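Walker-type atpase (Pyrococcus abyssi, PDB 2QEN) probably binds and hydrolyses ATP as a magnesium-dependent P-loop ATPase of the archaeal type, its cellular role being unknown. Local coordinates at residues I58-I72 with F130-G144. The protein carries 1 engineered substitution. Residues are numbered along the deposited sequence; the frame is centred on the assembly and turned at random.
Sequences ILIDCRELYAERGHI and FIVAFDEAQYLRFYG
Tyr66 and Tyr139 meet with Tyr139 CD1 over one face of the Tyr66 ring, 3.5 Å from Tyr66 CD2, their planes inclined at 41°; Glu136 O lies at the edge of the Tyr139 ring, in its plane. Tyr66 also puts CE1 over a face of Phe142, 3.4 Å from Phe142 CD2; the opposite face of Phe142 carries the aliphatic CG of Arg141. Broad rings suit this partly exposed seam between helix 62-67 and the 3-10 turn 137-141. Arg63 lays CB over one face of the Tyr139 ring; its CG lies opposite the backbone N (chi1 175°), which runs the chain alongside the ring and brings CD 3.4 Å from Tyr139 OH. Replacing Tyr139 by alanine is likely to open a gap beside Tyr66 and leave the Arg63 chain without the ring it lies along. Cys62, small enough for the buried start of helix 62-67, sets SG at the edge of the Phe134 ring and 3.6 Å from Leu140 CD2. Ile60 CD1 makes an off-centre CH-pi contact with that ring. The imidazole of His71 meets Gly144 O at its edge, NE2 donating over 2.8 Å from above the carbonyl plane, while Ile72 bridges Tyr143, its N bound to Phe142 O and its O to Gly144 N. Alternating N-H and C=O groups join parallel strands 58-61 and 130-135. Leu59 packs CD1 on Ala133 and Asp135 CB, whereas Asp61 caps the following helix by accepting from Glu64 N. Thr170 and Ser45 hold the Asp135 carboxylate, and Ser172 binds Glu136. Asp135 closes strand 130-135 and Glu136 follows it; both belong to this protein's magnesium-binding site, though neither ligates the metal here, and they lie beside the Walker A loop, as in the Walker B motif of P-loop ATPases.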
loop_
_atom_site.group_PDB
_atom_site.type_symbol
_atom_site.label_atom_id
_atom_site.label_comp_id
_atom_site.label_asym_id
_atom_site.label_seq_id
_atom_site.Cartn_x
_atom_site.Cartn_y
_atom_site.Cartn_z
ATOM N N ILE A 58 -4.357 -0.480 -15.698
ATOM C CA ILE A 58 -2.994 -0.936 -15.446
ATOM C C ILE A 58 -2.523 -0.551 -14.043
ATOM O O ILE A 58 -2.932 0.477 -13.487
ATOM C CB ILE A 58 -1.983 -0.407 -16.511
ATOM C CG1 ILE A 58 -2.106 1.114 -16.671
ATOM C CG2 ILE A 58 -2.168 -1.152 -17.819
ATOM C CD1 ILE A 58 -1.203 1.700 -17.757
ATOM N N LEU A 59 -1.675 -1.397 -13.472
ATOM C CA LEU A 59 -1.125 -1.159 -12.143
ATOM C C LEU A 59 0.383 -0.960 -12.266
ATOM O O LEU A 59 1.109 -1.853 -12.726
ATOM C CB LEU A 59 -1.477 -2.318 -11.180
ATOM C CG LEU A 59 -1.044 -2.285 -9.701
ATOM C CD1 LEU A 59 -1.366 -0.953 -9.105
ATOM C CD2 LEU A 59 -1.756 -3.381 -8.865
ATOM N N ILE A 60 0.838 0.226 -11.865
ATOM C CA ILE A 60 2.265 0.548 -11.845
ATOM C C ILE A 60 2.793 0.513 -10.410
ATOM O O ILE A 60 2.356 1.289 -9.569
ATOM C CB ILE A 60 2.537 1.924 -12.479
ATOM C CG1 ILE A 60 2.051 1.934 -13.935
ATOM C CG2 ILE A 60 4.047 2.266 -12.432
ATOM C CD1 ILE A 60 1.493 3.236 -14.365
ATOM N N ASP A 61 3.734 -0.396 -10.154
ATOM C CA ASP A 61 4.386 -0.541 -8.853
ATOM C C ASP A 61 5.525 0.486 -8.715
ATOM O O ASP A 61 6.636 0.284 -9.222
ATOM C CB ASP A 61 4.913 -1.975 -8.670
ATOM C CG ASP A 61 5.284 -2.290 -7.211
ATOM O OD1 ASP A 61 5.697 -1.370 -6.465
ATOM O OD2 ASP A 61 5.158 -3.466 -6.804
ATOM N N CYS A 62 5.211 1.586 -8.029
ATOM C CA CYS A 62 6.124 2.710 -7.833
ATOM C C CYS A 62 7.296 2.371 -6.911
ATOM O O CYS A 62 8.394 2.908 -7.081
ATOM C CB CYS A 62 5.355 3.924 -7.302
ATOM S SG CYS A 62 4.029 4.465 -8.419
ATOM N N ARG A 63 7.067 1.486 -5.940
ATOM C CA ARG A 63 8.146 1.036 -5.068
ATOM C C ARG A 63 9.194 0.221 -5.845
ATOM O O ARG A 63 10.402 0.469 -5.718
ATOM C CB ARG A 63 7.593 0.255 -3.862
ATOM C CG ARG A 63 8.679 -0.355 -2.977
ATOM C CD ARG A 63 8.329 -0.183 -1.522
ATOM N NE ARG A 63 9.017 -1.116 -0.628
ATOM C CZ ARG A 63 10.263 -0.975 -0.170
ATOM N NH1 ARG A 63 11.024 0.051 -0.544
ATOM N NH2 ARG A 63 10.751 -1.892 0.654
ATOM N N GLU A 64 8.727 -0.730 -6.654
ATOM C CA GLU A 64 9.585 -1.497 -7.564
ATOM C C GLU A 64 10.341 -0.596 -8.567
ATOM O O GLU A 64 11.452 -0.937 -8.972
ATOM C CB GLU A 64 8.751 -2.576 -8.286
ATOM C CG GLU A 64 9.490 -3.427 -9.327
ATOM C CD GLU A 64 8.551 -4.243 -10.251
ATOM O OE1 GLU A 64 7.306 -4.041 -10.222
ATOM O OE2 GLU A 64 9.070 -5.085 -11.026
ATOM N N LEU A 65 9.759 0.545 -8.956
ATOM C CA LEU A 65 10.451 1.491 -9.848
ATOM C C LEU A 65 11.569 2.245 -9.126
ATOM O O LEU A 65 12.604 2.552 -9.700
ATOM C CB LEU A 65 9.473 2.503 -10.471
ATOM C CG LEU A 65 8.660 2.123 -11.714
ATOM C CD1 LEU A 65 7.580 3.162 -11.985
ATOM C CD2 LEU A 65 9.542 1.951 -12.942
ATOM N N TYR A 66 11.326 2.555 -7.862
ATOM C CA TYR A 66 12.272 3.274 -7.025
ATOM C C TYR A 66 13.417 2.371 -6.533
ATOM O O TYR A 66 14.571 2.794 -6.498
ATOM C CB TYR A 66 11.501 3.878 -5.847
ATOM C CG TYR A 66 12.322 4.240 -4.635
ATOM C CD1 TYR A 66 12.946 5.489 -4.538
ATOM C CD2 TYR A 66 12.458 3.346 -3.568
ATOM C CE1 TYR A 66 13.697 5.831 -3.407
ATOM C CE2 TYR A 66 13.209 3.676 -2.431
ATOM C CZ TYR A 66 13.817 4.921 -2.362
ATOM O OH TYR A 66 14.544 5.254 -1.252
ATOM N N ALA A 67 13.076 1.131 -6.170
ATOM C CA ALA A 67 13.989 0.163 -5.537
ATOM C C ALA A 67 15.438 0.122 -6.038
ATOM O O ALA A 67 16.375 0.201 -5.233
ATOM C CB ALA A 67 13.380 -1.248 -5.578
ATOM N N GLU A 68 15.626 0.006 -7.353
ATOM C CA GLU A 68 16.966 -0.224 -7.919
ATOM C C GLU A 68 17.956 0.923 -7.666
ATOM O O GLU A 68 18.990 0.719 -7.023
ATOM C CB GLU A 68 16.877 -0.585 -9.416
ATOM C CG GLU A 68 18.224 -0.743 -10.157
ATOM C CD GLU A 68 19.051 -1.964 -9.731
ATOM O OE1 GLU A 68 18.524 -2.857 -9.023
ATOM O OE2 GLU A 68 20.244 -2.028 -10.116
ATOM N N ARG A 69 17.637 2.117 -8.161
ATOM C CA ARG A 69 18.550 3.262 -8.096
ATOM C C ARG A 69 18.170 4.315 -7.042
ATOM O O ARG A 69 18.883 5.302 -6.865
ATOM C CB ARG A 69 18.671 3.927 -9.480
ATOM C CG ARG A 69 19.200 3.016 -10.595
ATOM C CD ARG A 69 19.684 3.820 -11.798
ATOM N NE ARG A 69 21.055 4.298 -11.606
ATOM C CZ ARG A 69 21.792 4.919 -12.528
ATOM N NH1 ARG A 69 21.308 5.167 -13.742
ATOM N NH2 ARG A 69 23.026 5.299 -12.230
ATOM N N GLY A 70 17.051 4.108 -6.351
ATOM C CA GLY A 70 16.539 5.094 -5.397
ATOM C C GLY A 70 16.037 6.344 -6.102
ATOM O O GLY A 70 16.099 7.447 -5.551
ATOM N N HIS A 71 15.524 6.158 -7.320
ATOM C CA HIS A 71 15.232 7.251 -8.246
ATOM C C HIS A 71 14.448 6.690 -9.426
ATOM O O HIS A 71 14.627 5.522 -9.777
ATOM C CB HIS A 71 16.548 7.884 -8.733
ATOM C CG HIS A 71 16.359 9.069 -9.628
ATOM N ND1 HIS A 71 16.728 9.060 -10.956
ATOM C CD2 HIS A 71 15.829 10.292 -9.392
ATOM C CE1 HIS A 71 16.428 10.227 -11.500
ATOM N NE2 HIS A 71 15.884 10.993 -10.571
ATOM N N ILE A 72 13.574 7.510 -10.020
ATOM C CA ILE A 72 12.803 7.123 -11.213
ATOM C C ILE A 72 12.927 8.184 -12.308
ATOM O O ILE A 72 12.692 9.374 -12.065
ATOM C CB ILE A 72 11.273 6.912 -10.906
ATOM C CG1 ILE A 72 11.055 5.973 -9.706
ATOM C CG2 ILE A 72 10.542 6.397 -12.144
ATOM C CD1 ILE A 72 9.742 6.190 -8.956
ATOM N N PHE A 130 -10.924 4.159 -18.639
ATOM C CA PHE A 130 -9.675 3.427 -18.447
ATOM C C PHE A 130 -8.992 3.840 -17.131
ATOM O O PHE A 130 -8.883 5.037 -16.827
ATOM C CB PHE A 130 -8.739 3.588 -19.655
ATOM C CG PHE A 130 -7.556 2.665 -19.629
ATOM C CD1 PHE A 130 -7.653 1.381 -20.124
ATOM C CD2 PHE A 130 -6.334 3.086 -19.077
ATOM C CE1 PHE A 130 -6.556 0.518 -20.076
ATOM C CE2 PHE A 130 -5.231 2.230 -19.039
ATOM C CZ PHE A 130 -5.342 0.944 -19.552
ATOM N N ILE A 131 -8.539 2.853 -16.356
ATOM C CA ILE A 131 -7.886 3.125 -15.076
ATOM C C ILE A 131 -6.355 3.018 -15.140
ATOM O O ILE A 131 -5.807 2.031 -15.633
ATOM C CB ILE A 131 -8.437 2.227 -13.918
ATOM C CG1 ILE A 131 -9.963 2.377 -13.780
ATOM C CG2 ILE A 131 -7.722 2.534 -12.561
ATOM C CD1 ILE A 131 -10.654 1.108 -13.250
ATOM N N VAL A 132 -5.677 4.049 -14.634
ATOM C CA VAL A 132 -4.239 3.978 -14.385
ATOM C C VAL A 132 -4.035 4.032 -12.889
ATOM O O VAL A 132 -4.415 5.002 -12.249
ATOM C CB VAL A 132 -3.440 5.130 -15.061
ATOM C CG1 VAL A 132 -1.924 4.966 -14.788
ATOM C CG2 VAL A 132 -3.712 5.160 -16.544
ATOM N N ALA A 133 -3.471 2.962 -12.332
ATOM C CA ALA A 133 -3.217 2.877 -10.892
ATOM C C ALA A 133 -1.730 2.890 -10.553
ATOM O O ALA A 133 -0.934 2.156 -11.131
ATOM C CB ALA A 133 -3.888 1.659 -10.302
ATOM N N PHE A 134 -1.375 3.755 -9.614
ATOM C CA PHE A 134 -0.020 3.856 -9.105
ATOM C C PHE A 134 0.016 3.276 -7.682
ATOM O O PHE A 134 -0.534 3.849 -6.743
ATOM C CB PHE A 134 0.445 5.318 -9.126
ATOM C CG PHE A 134 0.598 5.899 -10.517
ATOM C CD1 PHE A 134 -0.481 6.507 -11.160
ATOM C CD2 PHE A 134 1.823 5.846 -11.179
ATOM C CE1 PHE A 134 -0.354 7.045 -12.434
ATOM C CE2 PHE A 134 1.971 6.394 -12.476
ATOM C CZ PHE A 134 0.882 6.993 -13.100
ATOM N N ASP A 135 0.658 2.126 -7.537
ATOM C CA ASP A 135 0.749 1.467 -6.245
ATOM C C ASP A 135 1.906 2.045 -5.465
ATOM O O ASP A 135 3.031 2.073 -5.958
ATOM C CB ASP A 135 0.924 -0.050 -6.418
ATOM C CG ASP A 135 0.190 -0.849 -5.344
ATOM O OD1 ASP A 135 -0.339 -0.245 -4.355
ATOM O OD2 ASP A 135 0.118 -2.087 -5.507
ATOM N N GLU A 136 1.613 2.529 -4.257
ATOM C CA GLU A 136 2.594 3.203 -3.392
ATOM C C GLU A 136 3.158 4.442 -4.093
ATOM O O GLU A 136 4.384 4.628 -4.211
ATOM C CB GLU A 136 3.712 2.247 -2.926
ATOM C CG GLU A 136 3.259 0.972 -2.180
ATOM C CD GLU A 136 2.644 1.212 -0.799
ATOM O OE1 GLU A 136 2.791 2.320 -0.234
ATOM O OE2 GLU A 136 2.004 0.270 -0.264
ATOM N N ALA A 137 2.235 5.309 -4.497
ATOM C CA ALA A 137 2.518 6.486 -5.306
ATOM C C ALA A 137 3.364 7.554 -4.592
ATOM O O ALA A 137 3.880 8.478 -5.228
ATOM C CB ALA A 137 1.202 7.078 -5.822
ATOM N N GLN A 138 3.533 7.420 -3.277
ATOM C CA GLN A 138 4.396 8.348 -2.539
ATOM C C GLN A 138 5.860 8.247 -2.994
ATOM O O GLN A 138 6.641 9.186 -2.789
ATOM C CB GLN A 138 4.263 8.174 -1.010
ATOM C CG GLN A 138 4.876 6.903 -0.441
ATOM C CD GLN A 138 3.919 5.716 -0.444
ATOM O OE1 GLN A 138 2.839 5.768 -1.028
ATOM N NE2 GLN A 138 4.321 4.642 0.218
ATOM N N TYR A 139 6.228 7.120 -3.612
ATOM C CA TYR A 139 7.577 6.965 -4.152
ATOM C C TYR A 139 7.820 7.773 -5.423
ATOM O O TYR A 139 8.946 7.857 -5.899
ATOM C CB TYR A 139 7.926 5.494 -4.385
ATOM C CG TYR A 139 8.160 4.719 -3.105
ATOM C CD1 TYR A 139 9.401 4.719 -2.488
ATOM C CD2 TYR A 139 7.132 3.985 -2.522
ATOM C CE1 TYR A 139 9.625 4.001 -1.300
ATOM C CE2 TYR A 139 7.339 3.261 -1.340
ATOM C CZ TYR A 139 8.589 3.272 -0.743
ATOM O OH TYR A 139 8.795 2.579 0.427
ATOM N N LEU A 140 6.769 8.373 -5.960
ATOM C CA LEU A 140 6.901 9.215 -7.147
ATOM C C LEU A 140 7.564 10.549 -6.813
ATOM O O LEU A 140 7.943 11.292 -7.717
ATOM C CB LEU A 140 5.546 9.417 -7.845
ATOM C CG LEU A 140 4.891 8.143 -8.420
ATOM C CD1 LEU A 140 3.472 8.438 -8.987
ATOM C CD2 LEU A 140 5.778 7.432 -9.479
ATOM N N ARG A 141 7.728 10.831 -5.520
ATOM C CA ARG A 141 8.504 11.990 -5.069
ATOM C C ARG A 141 9.985 11.818 -5.413
ATOM O O ARG A 141 10.743 12.784 -5.420
ATOM C CB ARG A 141 8.287 12.275 -3.568
ATOM C CG ARG A 141 8.971 11.333 -2.577
ATOM C CD ARG A 141 8.540 11.673 -1.153
ATOM N NE ARG A 141 9.299 10.977 -0.105
ATOM C CZ ARG A 141 9.068 9.725 0.304
ATOM N NH1 ARG A 141 8.106 8.997 -0.265
ATOM N NH2 ARG A 141 9.808 9.189 1.280
ATOM N N PHE A 142 10.371 10.585 -5.733
ATOM C CA PHE A 142 11.737 10.271 -6.168
ATOM C C PHE A 142 11.854 10.207 -7.707
ATOM O O PHE A 142 12.841 9.708 -8.254
ATOM C CB PHE A 142 12.214 8.970 -5.527
ATOM C CG PHE A 142 12.285 9.029 -4.024
ATOM C CD1 PHE A 142 13.296 9.756 -3.382
ATOM C CD2 PHE A 142 11.356 8.351 -3.248
ATOM C CE1 PHE A 142 13.373 9.811 -1.983
ATOM C CE2 PHE A 142 11.426 8.383 -1.849
ATOM C CZ PHE A 142 12.440 9.126 -1.212
ATOM N N TYR A 143 10.826 10.709 -8.384
ATOM C CA TYR A 143 10.832 10.857 -9.832
ATOM C C TYR A 143 11.487 12.183 -10.233
ATOM O O TYR A 143 11.195 13.231 -9.641
ATOM C CB TYR A 143 9.398 10.795 -10.352
ATOM C CG TYR A 143 9.253 11.015 -11.833
ATOM C CD1 TYR A 143 9.178 12.308 -12.370
ATOM C CD2 TYR A 143 9.167 9.933 -12.703
ATOM C CE1 TYR A 143 9.039 12.508 -13.741
ATOM C CE2 TYR A 143 9.021 10.120 -14.066
ATOM C CZ TYR A 143 8.958 11.404 -14.580
ATOM O OH TYR A 143 8.809 11.566 -15.935
ATOM N N GLY A 144 12.363 12.130 -11.238
ATOM C CA GLY A 144 13.001 13.328 -11.777
ATOM C C GLY A 144 13.936 13.998 -10.791
ATOM O O GLY A 144 14.540 13.329 -9.958
HETATM O O HOH W 1 1.798 -3.399 -7.183
#